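Long-range contacts in 33 kDa chaperonin (Thermotoga maritima, PDB 1VQ0), which probably acts as a redox-regulated molecular chaperone that keeps thermally unfolding and oxidatively damaged proteins from aggregating irreversibly: residues H22-R32 with K178-D189; V51-V62 with V85-R96. All blocks are in the same frame, centred on the assembly; numbering follows the deposited sequence.

Contact 1. Residues H22-R32 with K178-D189; sequences HKVRFSIVRMR and KIAGGFAVQIID. With EDO (1,2-ethanediol), chain F.
The guanidinium of Arg25 meets Gln186 and a bound 1,2-ethanediol at its edge, close to its own plane, while the CG2 methyl of Ile188 lies over one face, 3.6 Å from Arg25 NE. Trp65 makes a cation-pi contact with the same group. Arg25 NE and Arg25 NH2 both bond to Gln186 OE1, NH2 at 3.0 Å, and both come from one side of the amide, well above its plane; the guanidinium and amide planes stand 47° apart. With CG set between the backbone N and the carbonyl carbon (chi1 73°) and the chain extended from there to NE, the group reaches across to the neighbouring strand. NH2 also donates to O2 of the diol, probably a molecule of the crystallisation liquor. A leucine in place of Arg25 would probably leave Gln186 OE1 without its two donors and Trp65 without its cationic partner.

Strands 24-30 and 179-187 run antiparallel, with hydrogen-bonded pairs Arg25-Gln186, Ser27-Ala184 and Val29-Gly182; Ala184 N to Ser27 O, at 2.9 Å, is nearly straight (169°). Val24, Phe26 and Ile28 lie on one face with Val185 and Phe183, a face covered by helix 219-227. There Val24 CG1 presses on Val185 CG1 at 3.5 Å, tighter than usual, and Ile28 CG1 lies 4.0 Å from Phe183 CB. Near the end of the ladder Lys23 O accepts from both Ile188 N and Asp189 N, while the methylenes of Lys23 pass slantwise across the Asp189 carboxylate, CD 3.6 Å from OD2; Asp189 OD1 bonds to Thr191.

Gln186 NE2 is held by Ser164 as its OE1 is held by Arg25, which fixes the rotation of the amide and adds a side-chain link to the backbone ladder of this strand pair near one edge of the sheet.

Contact 2. Residues V51-V62 with V85-R96; sequences VLGRALIGAALV and VVAQSTSEFTVR
Helix 46-62 packs against the hairpin formed by strands 84-90 and 94-99, an alpha/beta packing close to the centre of the chain. Helix 51-62 and strand 85-90 run nearly in the same direction, their axes 25° apart and 7.2 Å at closest approach. This closeness is consistent with the small Ala55, Ala59, Ala87 and Ser89 at the interface; Val85 also points toward the helix. The CB of Ala87 sits 3.9 Å from Ala55 CB and 3.6 Å from Ala55 O, wedged against the helix backbone.

At the start of this helical segment Val51 CG1 meets Val85 CG2 at 3.4 Å, a tight contact in which the two side chains lie slantwise to each other. The other branch, Val85 CG1, rests on Ala55 CB. Leu56 extends past Ala87 and brings its CD2 methyl to 3.7 Å from Arg96 O, spanning both arms of the hairpin; Val95 adds its methyls beside Leu56 and Ala60.

One polar bond joins the segments. Ser89 OG, placed between its backbone N and carbonyl carbon (chi1 66°), donates to Ala59 O at 2.9 Å from above the carbonyl plane, 53° out of it. On the side of the hairpin turned from the helix, Arg96 NE and Arg96 NH2 grip Gln88 OE1 side-on, each at 3.0 Å, and Thr73 bonds to Gln88 NE2. Arg96 continues to Asp244 by a salt bridge and to Trp277 by a cation-pi contact, beside the zinc held by Cys243, Cys245, Cys275 and Cys278.

The hairpin therefore has two chemistries: an almost wholly apolar face, relieved by one serine, against the helix, and another where Gln88 and Arg96 form a polar pair, with Arg96 reaching toward the metal-binding region.

From the N terminus, strand 13-19 is followed by strand 24-30, which pairs with 179-187 only after 145 intervening residues, so that contact 1 closes a long loop. Inside that loop the chain enters helix 46-62, makes strand 71-78 and returns as the 84-99 hairpin, closing the short loop of contact 2, which is thus nested within contact 1. Both contacts reach one mixed sheet, and helix 46-62 bridges them. Ser27 OG, on strand 24-30, probably bonds to Leu61 O near the end of the helix, while Ile57, Leu61 and Ala60 pack against Gly181, Gly182 and Met31. The helix thereby ties the hairpin to the more distant strand pair across the sheet.

Contact 1. Residues H22-R32 with K178-D189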
loop_
_atom_site.group_PDB
_atom_site.type_symbol
_atom_site.label_atom_id
_atom_site.label_comp_id
_atom_site.label_asym_id
_atom_site.label_seq_id
_atom_site.Cartn_x
_atom_site.Cartn_y
_atom_site.Cartn_z
ATOM N N HIS A 22 -19.527 -18.037 14.536
ATOM C CA HIS A 22 -18.980 -16.774 14.038
ATOM C C HIS A 22 -17.528 -16.818 13.587
ATOM O O HIS A 22 -16.898 -15.766 13.456
ATOM C CB HIS A 22 -19.156 -15.650 15.081
ATOM C CG HIS A 22 -20.581 -15.339 15.371
ATOM N ND1 HIS A 22 -21.262 -15.906 16.432
ATOM C CD2 HIS A 22 -21.470 -14.551 14.728
ATOM C CE1 HIS A 22 -22.507 -15.477 16.428
ATOM N NE2 HIS A 22 -22.661 -14.656 15.404
ATOM N N LYS A 23 -16.987 -18.009 13.345
ATOM C CA LYS A 23 -15.592 -18.143 12.856
ATOM C C LYS A 23 -15.463 -17.966 11.352
ATOM O O LYS A 23 -14.369 -17.726 10.853
ATOM C CB LYS A 23 -15.014 -19.486 13.301
ATOM C CG LYS A 23 -14.972 -19.583 14.809
ATOM C CD LYS A 23 -13.947 -20.570 15.333
ATOM C CE LYS A 23 -14.117 -20.778 16.812
ATOM N NZ LYS A 23 -13.523 -22.126 17.110
ATOM N N VAL A 24 -16.585 -18.108 10.633
ATOM C CA VAL A 24 -16.639 -17.890 9.182
ATOM C C VAL A 24 -17.759 -16.899 8.891
ATOM O O VAL A 24 -18.806 -16.933 9.513
ATOM C CB VAL A 24 -16.943 -19.200 8.387
ATOM C CG1 VAL A 24 -16.852 -18.988 6.821
ATOM C CG2 VAL A 24 -16.047 -20.363 8.831
ATOM N N ARG A 25 -17.506 -16.024 7.942
ATOM C CA ARG A 25 -18.479 -15.071 7.425
ATOM C C ARG A 25 -18.681 -15.323 5.929
ATOM O O ARG A 25 -17.794 -15.812 5.247
ATOM C CB ARG A 25 -18.064 -13.603 7.726
ATOM C CG ARG A 25 -16.908 -13.046 6.916
ATOM C CD ARG A 25 -16.410 -11.686 7.429
ATOM N NE ARG A 25 -15.359 -11.127 6.586
ATOM C CZ ARG A 25 -14.641 -10.040 6.872
ATOM N NH1 ARG A 25 -14.748 -9.402 8.027
ATOM N NH2 ARG A 25 -13.797 -9.581 5.989
ATOM N N PHE A 26 -19.894 -15.050 5.452
ATOM C CA PHE A 26 -20.204 -15.227 4.042
ATOM C C PHE A 26 -21.068 -14.073 3.548
ATOM O O PHE A 26 -21.820 -13.459 4.338
ATOM C CB PHE A 26 -20.936 -16.561 3.775
ATOM C CG PHE A 26 -22.288 -16.652 4.419
ATOM C CD1 PHE A 26 -23.393 -16.049 3.826
ATOM C CD2 PHE A 26 -22.445 -17.307 5.631
ATOM C CE1 PHE A 26 -24.618 -16.078 4.447
ATOM C CE2 PHE A 26 -23.662 -17.339 6.260
ATOM C CZ PHE A 26 -24.753 -16.711 5.655
ATOM N N SER A 27 -21.045 -13.920 2.223
ATOM C CA SER A 27 -21.608 -12.842 1.416
ATOM C C SER A 27 -21.995 -13.539 0.124
ATOM O O SER A 27 -21.181 -14.299 -0.407
ATOM C CB SER A 27 -20.449 -11.870 1.033
ATOM O OG SER A 27 -20.934 -10.600 0.935
ATOM N N ILE A 28 -23.180 -13.271 -0.411
ATOM C CA ILE A 28 -23.554 -13.738 -1.765
ATOM C C ILE A 28 -24.468 -12.685 -2.405
ATOM O O ILE A 28 -25.341 -12.098 -1.757
ATOM C CB ILE A 28 -24.236 -15.141 -1.730
ATOM C CG1 ILE A 28 -24.512 -15.676 -3.129
ATOM C CG2 ILE A 28 -25.578 -15.081 -0.959
ATOM C CD1 ILE A 28 -24.719 -17.210 -3.189
ATOM N N VAL A 29 -24.227 -12.408 -3.663
ATOM C CA VAL A 29 -24.802 -11.192 -4.290
ATOM C C VAL A 29 -25.303 -11.551 -5.680
ATOM O O VAL A 29 -24.684 -12.338 -6.388
ATOM C CB VAL A 29 -23.819 -9.979 -4.290
ATOM C CG1 VAL A 29 -22.681 -10.128 -5.319
ATOM C CG2 VAL A 29 -24.571 -8.666 -4.502
ATOM N N ARG A 30 -26.477 -11.043 -6.002
ATOM C CA ARG A 30 -26.987 -11.047 -7.361
ATOM C C ARG A 30 -27.192 -9.589 -7.751
ATOM O O ARG A 30 -28.016 -8.876 -7.152
ATOM C CB ARG A 30 -28.332 -11.759 -7.431
ATOM C CG ARG A 30 -28.256 -13.266 -7.241
ATOM C CD ARG A 30 -28.195 -14.045 -8.520
ATOM N NE ARG A 30 -29.492 -14.619 -8.862
ATOM C CZ ARG A 30 -29.932 -14.893 -10.087
ATOM N NH1 ARG A 30 -29.201 -14.628 -11.168
ATOM N NH2 ARG A 30 -31.165 -15.393 -10.225
ATOM N N MET A 31 -26.486 -9.165 -8.768
ATOM C CA MET A 31 -26.488 -7.772 -9.097
ATOM C C MET A 31 -26.340 -7.428 -10.591
ATOM O O MET A 31 -25.665 -6.450 -10.939
ATOM C CB MET A 31 -25.418 -7.064 -8.244
ATOM C CG MET A 31 -23.958 -7.620 -8.375
ATOM S SD MET A 31 -22.826 -6.783 -7.262
ATOM C CE MET A 31 -22.444 -5.446 -8.275
ATOM N N ARG A 32 -27.016 -8.190 -11.440
ATOM C CA ARG A 32 -27.047 -7.885 -12.857
ATOM C C ARG A 32 -27.482 -6.458 -13.176
ATOM O O ARG A 32 -26.888 -5.822 -14.074
ATOM C CB ARG A 32 -27.821 -8.917 -13.670
ATOM C CG ARG A 32 -29.249 -8.872 -13.618
ATOM C CD ARG A 32 -29.865 -9.664 -14.739
ATOM N NE ARG A 32 -31.319 -9.594 -14.714
ATOM C CZ ARG A 32 -32.120 -10.375 -15.424
ATOM N NH1 ARG A 32 -31.642 -11.308 -16.250
ATOM N NH2 ARG A 32 -33.421 -10.230 -15.312
ATOM N N LYS A 178 -26.892 -10.545 -18.210
ATOM C CA LYS A 178 -27.811 -11.608 -17.808
ATOM C C LYS A 178 -27.571 -12.154 -16.393
ATOM O O LYS A 178 -28.505 -12.493 -15.666
ATOM C CB LYS A 178 -27.757 -12.721 -18.838
ATOM C CG LYS A 178 -28.129 -12.252 -20.268
ATOM C CD LYS A 178 -29.509 -11.530 -20.305
ATOM C CE LYS A 178 -29.864 -11.034 -21.701
ATOM N NZ LYS A 178 -30.178 -12.185 -22.630
ATOM N N ILE A 179 -26.328 -12.235 -16.004
ATOM C CA ILE A 179 -25.952 -12.638 -14.649
ATOM C C ILE A 179 -24.720 -11.817 -14.304
ATOM O O ILE A 179 -23.846 -11.694 -15.115
ATOM C CB ILE A 179 -25.575 -14.137 -14.655
ATOM C CG1 ILE A 179 -26.817 -14.980 -14.956
ATOM C CG2 ILE A 179 -24.830 -14.508 -13.378
ATOM C CD1 ILE A 179 -26.607 -16.464 -14.833
ATOM N N ALA A 180 -24.692 -11.277 -13.097
ATOM C CA ALA A 180 -23.570 -10.600 -12.513
ATOM C C ALA A 180 -23.674 -10.847 -10.990
ATOM O O ALA A 180 -24.382 -10.135 -10.259
ATOM C CB ALA A 180 -23.639 -9.142 -12.818
ATOM N N GLY A 181 -23.017 -11.907 -10.534
ATOM C CA GLY A 181 -23.122 -12.324 -9.158
ATOM C C GLY A 181 -21.913 -13.054 -8.651
ATOM O O GLY A 181 -20.954 -13.307 -9.373
ATOM N N GLY A 182 -21.934 -13.341 -7.357
ATOM C CA GLY A 182 -20.879 -14.162 -6.805
ATOM C C GLY A 182 -20.981 -14.344 -5.322
ATOM O O GLY A 182 -21.938 -13.902 -4.680
ATOM N N PHE A 183 -19.996 -15.024 -4.768
ATOM C CA PHE A 183 -19.965 -15.144 -3.305
ATOM C C PHE A 183 -18.565 -15.021 -2.780
ATOM O O PHE A 183 -17.590 -15.152 -3.544
ATOM C CB PHE A 183 -20.591 -16.463 -2.847
ATOM C CG PHE A 183 -19.922 -17.683 -3.403
ATOM C CD1 PHE A 183 -18.736 -18.160 -2.856
ATOM C CD2 PHE A 183 -20.522 -18.388 -4.459
ATOM C CE1 PHE A 183 -18.133 -19.309 -3.390
ATOM C CE2 PHE A 183 -19.933 -19.479 -5.014
ATOM C CZ PHE A 183 -18.734 -19.975 -4.466
ATOM N N ALA A 184 -18.495 -14.780 -1.474
ATOM C CA ALA A 184 -17.262 -14.717 -0.682
ATOM C C ALA A 184 -17.449 -15.519 0.597
ATOM O O ALA A 184 -18.453 -15.363 1.304
ATOM C CB ALA A 184 -16.852 -13.244 -0.362
ATOM N N VAL A 185 -16.488 -16.404 0.879
ATOM C CA VAL A 185 -16.419 -17.118 2.173
ATOM C C VAL A 185 -15.029 -16.841 2.781
ATOM O O VAL A 185 -14.017 -17.000 2.089
ATOM C CB VAL A 185 -16.712 -18.653 2.030
ATOM C CG1 VAL A 185 -16.753 -19.362 3.375
ATOM C CG2 VAL A 185 -18.059 -18.895 1.351
ATOM N N GLN A 186 -15.021 -16.406 4.055
ATOM C CA GLN A 186 -13.838 -15.912 4.767
ATOM C C GLN A 186 -13.748 -16.423 6.174
ATOM O O GLN A 186 -14.734 -16.439 6.937
ATOM C CB GLN A 186 -13.839 -14.380 4.778
ATOM C CG GLN A 186 -13.872 -13.779 3.360
ATOM C CD GLN A 186 -13.572 -12.256 3.243
ATOM O OE1 GLN A 186 -14.377 -11.425 3.639
ATOM N NE2 GLN A 186 -12.427 -11.914 2.616
ATOM N N ILE A 187 -12.550 -16.862 6.525
ATOM C CA ILE A 187 -12.292 -17.379 7.854
ATOM C C ILE A 187 -11.772 -16.254 8.715
ATOM O O ILE A 187 -10.633 -15.819 8.571
ATOM C CB ILE A 187 -11.336 -18.568 7.825
ATOM C CG1 ILE A 187 -12.018 -19.728 7.085
ATOM C CG2 ILE A 187 -11.028 -18.972 9.218
ATOM C CD1 ILE A 187 -11.114 -20.969 6.758
ATOM N N ILE A 188 -12.631 -15.756 9.592
ATOM C CA ILE A 188 -12.253 -14.614 10.411
ATOM C C ILE A 188 -11.696 -15.067 11.760
ATOM O O ILE A 188 -11.184 -14.252 12.503
ATOM C CB ILE A 188 -13.419 -13.598 10.579
ATOM C CG1 ILE A 188 -14.693 -14.323 11.050
ATOM C CG2 ILE A 188 -13.598 -12.810 9.253
ATOM C CD1 ILE A 188 -15.789 -13.392 11.637
ATOM N N ASP A 189 -11.776 -16.364 12.044
ATOM C CA ASP A 189 -11.188 -16.934 13.267
ATOM C C ASP A 189 -10.522 -18.271 12.917
ATOM O O ASP A 189 -11.144 -19.363 12.904
ATOM C CB ASP A 189 -12.274 -17.110 14.322
ATOM C CG ASP A 189 -11.753 -17.644 15.637
ATOM O OD1 ASP A 189 -10.595 -18.120 15.788
ATOM O OD2 ASP A 189 -12.485 -17.588 16.619
HETATM C C1 EDO F . -12.503 -5.047 4.103
HETATM O O1 EDO F . -11.158 -5.171 3.688
HETATM C C2 EDO F . -12.856 -5.536 5.508
HETATM O O2 EDO F . -12.476 -6.900 5.796
#

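Contact 2. Residues V51-V62 with V85-R96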
loop_
_atom_site.group_PDB
_atom_site.type_symbol
_atom_site.label_atom_id
_atom_site.label_comp_id
_atom_site.label_asym_id
_atom_site.label_seq_id
_atom_site.Cartn_x
_atom_site.Cartn_y
_atom_site.Cartn_z
ATOM N N VAL A 51 -14.923 -7.481 -17.075
ATOM C CA VAL A 51 -13.793 -7.110 -16.219
ATOM C C VAL A 51 -14.239 -6.185 -15.074
ATOM O O VAL A 51 -14.002 -6.461 -13.902
ATOM C CB VAL A 51 -12.666 -6.404 -17.035
ATOM C CG1 VAL A 51 -11.493 -6.021 -16.110
ATOM C CG2 VAL A 51 -12.130 -7.310 -18.115
ATOM N N LEU A 52 -14.873 -5.078 -15.435
ATOM C CA LEU A 52 -15.461 -4.183 -14.451
ATOM C C LEU A 52 -16.537 -4.847 -13.573
ATOM O O LEU A 52 -16.588 -4.597 -12.395
ATOM C CB LEU A 52 -15.976 -2.918 -15.099
ATOM C CG LEU A 52 -16.485 -1.796 -14.153
ATOM C CD1 LEU A 52 -15.488 -1.469 -13.038
ATOM C CD2 LEU A 52 -16.846 -0.515 -14.876
ATOM N N GLY A 53 -17.394 -5.669 -14.175
ATOM C CA GLY A 53 -18.444 -6.355 -13.451
ATOM C C GLY A 53 -17.876 -7.235 -12.343
ATOM O O GLY A 53 -18.348 -7.230 -11.218
ATOM N N ARG A 54 -16.835 -7.972 -12.648
ATOM C CA ARG A 54 -16.249 -8.823 -11.668
ATOM C C ARG A 54 -15.689 -8.027 -10.501
ATOM O O ARG A 54 -15.811 -8.452 -9.325
ATOM C CB ARG A 54 -15.125 -9.630 -12.247
ATOM C CG ARG A 54 -15.540 -10.829 -13.142
ATOM C CD ARG A 54 -14.360 -11.816 -13.339
ATOM N NE ARG A 54 -14.607 -12.734 -14.438
ATOM C CZ ARG A 54 -13.712 -13.603 -14.905
ATOM N NH1 ARG A 54 -12.515 -13.675 -14.365
ATOM N NH2 ARG A 54 -14.007 -14.394 -15.921
ATOM N N ALA A 55 -15.095 -6.882 -10.844
ATOM C CA ALA A 55 -14.505 -5.998 -9.881
ATOM C C ALA A 55 -15.583 -5.345 -8.970
ATOM O O ALA A 55 -15.408 -5.357 -7.737
ATOM C CB ALA A 55 -13.655 -4.966 -10.544
ATOM N N LEU A 56 -16.687 -4.865 -9.596
ATOM C CA LEU A 56 -17.873 -4.358 -8.891
ATOM C C LEU A 56 -18.475 -5.423 -7.972
ATOM O O LEU A 56 -18.831 -5.136 -6.859
ATOM C CB LEU A 56 -18.960 -3.870 -9.870
ATOM C CG LEU A 56 -18.598 -2.666 -10.714
ATOM C CD1 LEU A 56 -19.640 -2.325 -11.822
ATOM C CD2 LEU A 56 -18.409 -1.474 -9.762
ATOM N N ILE A 57 -18.586 -6.651 -8.453
ATOM C CA ILE A 57 -19.092 -7.756 -7.602
ATOM C C ILE A 57 -18.174 -7.914 -6.367
ATOM O O ILE A 57 -18.643 -7.925 -5.241
ATOM C CB ILE A 57 -19.203 -9.060 -8.402
ATOM C CG1 ILE A 57 -20.294 -8.899 -9.485
ATOM C CG2 ILE A 57 -19.512 -10.267 -7.502
ATOM C CD1 ILE A 57 -20.151 -9.864 -10.672
ATOM N N GLY A 58 -16.873 -8.013 -6.618
ATOM C CA GLY A 58 -15.840 -8.035 -5.569
ATOM C C GLY A 58 -16.066 -6.985 -4.512
ATOM O O GLY A 58 -16.225 -7.310 -3.352
ATOM N N ALA A 59 -16.071 -5.723 -4.922
ATOM C CA ALA A 59 -16.384 -4.608 -4.031
ATOM C C ALA A 59 -17.737 -4.774 -3.232
ATOM O O ALA A 59 -17.799 -4.517 -2.017
ATOM C CB ALA A 59 -16.333 -3.295 -4.808
ATOM N N ALA A 60 -18.787 -5.198 -3.926
ATOM C CA ALA A 60 -20.084 -5.440 -3.310
ATOM C C ALA A 60 -20.040 -6.500 -2.247
ATOM O O ALA A 60 -20.678 -6.367 -1.230
ATOM C CB ALA A 60 -21.082 -5.844 -4.322
ATOM N N LEU A 61 -19.295 -7.566 -2.510
ATOM C CA LEU A 61 -19.253 -8.696 -1.581
ATOM C C LEU A 61 -18.696 -8.357 -0.207
ATOM O O LEU A 61 -19.038 -9.030 0.789
ATOM C CB LEU A 61 -18.494 -9.879 -2.203
ATOM C CG LEU A 61 -19.289 -10.640 -3.278
ATOM C CD1 LEU A 61 -18.382 -11.603 -3.994
ATOM C CD2 LEU A 61 -20.470 -11.411 -2.775
ATOM N N VAL A 62 -17.844 -7.322 -0.133
ATOM C CA VAL A 62 -17.201 -6.934 1.148
ATOM C C VAL A 62 -18.034 -5.873 1.855
ATOM O O VAL A 62 -17.787 -5.613 3.017
ATOM C CB VAL A 62 -15.725 -6.451 1.021
ATOM C CG1 VAL A 62 -14.831 -7.530 0.335
ATOM C CG2 VAL A 62 -15.652 -5.216 0.183
ATOM N N VAL A 85 -8.535 -1.055 -13.719
ATOM C CA VAL A 85 -9.863 -1.418 -13.274
ATOM C C VAL A 85 -10.034 -0.988 -11.825
ATOM O O VAL A 85 -9.282 -1.441 -10.944
ATOM C CB VAL A 85 -10.079 -2.943 -13.348
ATOM C CG1 VAL A 85 -11.502 -3.279 -13.083
ATOM C CG2 VAL A 85 -9.676 -3.473 -14.674
ATOM N N VAL A 86 -11.049 -0.148 -11.584
ATOM C CA VAL A 86 -11.283 0.474 -10.282
ATOM C C VAL A 86 -12.754 0.263 -9.850
ATOM O O VAL A 86 -13.698 0.575 -10.587
ATOM C CB VAL A 86 -10.977 2.008 -10.330
ATOM C CG1 VAL A 86 -11.187 2.646 -8.994
ATOM C CG2 VAL A 86 -9.575 2.261 -10.728
ATOM N N ALA A 87 -12.950 -0.336 -8.692
ATOM C CA ALA A 87 -14.287 -0.503 -8.177
ATOM C C ALA A 87 -14.344 -0.107 -6.747
ATOM O O ALA A 87 -13.560 -0.615 -5.949
ATOM C CB ALA A 87 -14.781 -1.909 -8.379
ATOM N N GLN A 88 -15.260 0.825 -6.436
ATOM C CA GLN A 88 -15.471 1.290 -5.068
ATOM C C GLN A 88 -16.840 0.864 -4.533
ATOM O O GLN A 88 -17.812 0.950 -5.240
ATOM C CB GLN A 88 -15.371 2.766 -5.048
ATOM C CG GLN A 88 -15.439 3.383 -3.672
ATOM C CD GLN A 88 -15.128 4.835 -3.736
ATOM O OE1 GLN A 88 -16.027 5.660 -3.877
ATOM N NE2 GLN A 88 -13.863 5.174 -3.603
ATOM N N SER A 89 -16.869 0.381 -3.302
ATOM C CA SER A 89 -18.069 0.135 -2.514
ATOM C C SER A 89 -18.074 0.922 -1.184
ATOM O O SER A 89 -17.046 1.421 -0.731
ATOM C CB SER A 89 -18.199 -1.339 -2.202
ATOM O OG SER A 89 -17.152 -1.763 -1.357
ATOM N N THR A 90 -19.260 1.050 -0.590
ATOM C CA THR A 90 -19.449 1.824 0.611
ATOM C C THR A 90 -20.211 1.071 1.690
ATOM O O THR A 90 -20.872 0.055 1.436
ATOM C CB THR A 90 -20.239 3.109 0.322
ATOM O OG1 THR A 90 -21.577 2.760 -0.007
ATOM C CG2 THR A 90 -19.725 3.776 -0.921
ATOM N N SER A 91 -20.164 1.632 2.891
ATOM C CA SER A 91 -20.918 1.075 3.991
ATOM C C SER A 91 -22.457 1.174 3.761
ATOM O O SER A 91 -23.202 0.396 4.344
ATOM C CB SER A 91 -20.511 1.719 5.302
ATOM O OG SER A 91 -20.571 3.114 5.204
ATOM N N GLU A 92 -22.897 2.072 2.865
ATOM C CA GLU A 92 -24.317 2.225 2.501
ATOM C C GLU A 92 -24.733 1.295 1.352
ATOM O O GLU A 92 -25.757 1.514 0.700
ATOM C CB GLU A 92 -24.668 3.679 2.103
ATOM C CG GLU A 92 -24.012 4.789 2.903
ATOM C CD GLU A 92 -22.652 5.175 2.312
ATOM O OE1 GLU A 92 -22.610 5.575 1.110
ATOM O OE2 GLU A 92 -21.626 5.063 3.044
ATOM N N PHE A 93 -23.911 0.279 1.092
ATOM C CA PHE A 93 -24.215 -0.781 0.148
ATOM C C PHE A 93 -24.337 -0.259 -1.294
ATOM O O PHE A 93 -25.080 -0.821 -2.126
ATOM C CB PHE A 93 -25.478 -1.535 0.592
ATOM C CG PHE A 93 -25.313 -2.281 1.885
ATOM C CD1 PHE A 93 -24.644 -3.489 1.912
ATOM C CD2 PHE A 93 -25.801 -1.762 3.077
ATOM C CE1 PHE A 93 -24.482 -4.178 3.094
ATOM C CE2 PHE A 93 -25.658 -2.454 4.296
ATOM C CZ PHE A 93 -24.992 -3.671 4.292
ATOM N N THR A 94 -23.611 0.822 -1.614
ATOM C CA THR A 94 -23.549 1.275 -2.990
ATOM C C THR A 94 -22.192 0.983 -3.633
ATOM O O THR A 94 -21.213 0.706 -2.958
ATOM C CB THR A 94 -23.904 2.787 -3.143
ATOM O OG1 THR A 94 -22.833 3.603 -2.646
ATOM C CG2 THR A 94 -25.152 3.162 -2.342
ATOM N N VAL A 95 -22.161 1.038 -4.954
ATOM C CA VAL A 95 -20.935 0.848 -5.698
ATOM C C VAL A 95 -20.802 1.857 -6.856
ATOM O O VAL A 95 -21.762 2.432 -7.315
ATOM C CB VAL A 95 -20.749 -0.573 -6.286
ATOM C CG1 VAL A 95 -20.709 -1.588 -5.203
ATOM C CG2 VAL A 95 -21.851 -0.935 -7.281
ATOM N N ARG A 96 -19.577 2.025 -7.300
ATOM C CA ARG A 96 -19.308 2.706 -8.536
ATOM C C ARG A 96 -17.930 2.253 -8.999
ATOM O O ARG A 96 -17.184 1.669 -8.240
ATOM C CB ARG A 96 -19.376 4.223 -8.361
ATOM C CG ARG A 96 -18.418 4.785 -7.278
ATOM C CD ARG A 96 -18.435 6.307 -7.219
ATOM N NE ARG A 96 -17.465 6.810 -6.282
ATOM C CZ ARG A 96 -17.213 8.075 -6.023
ATOM N NH1 ARG A 96 -17.832 9.046 -6.700
ATOM N NH2 ARG A 96 -16.280 8.375 -5.109
#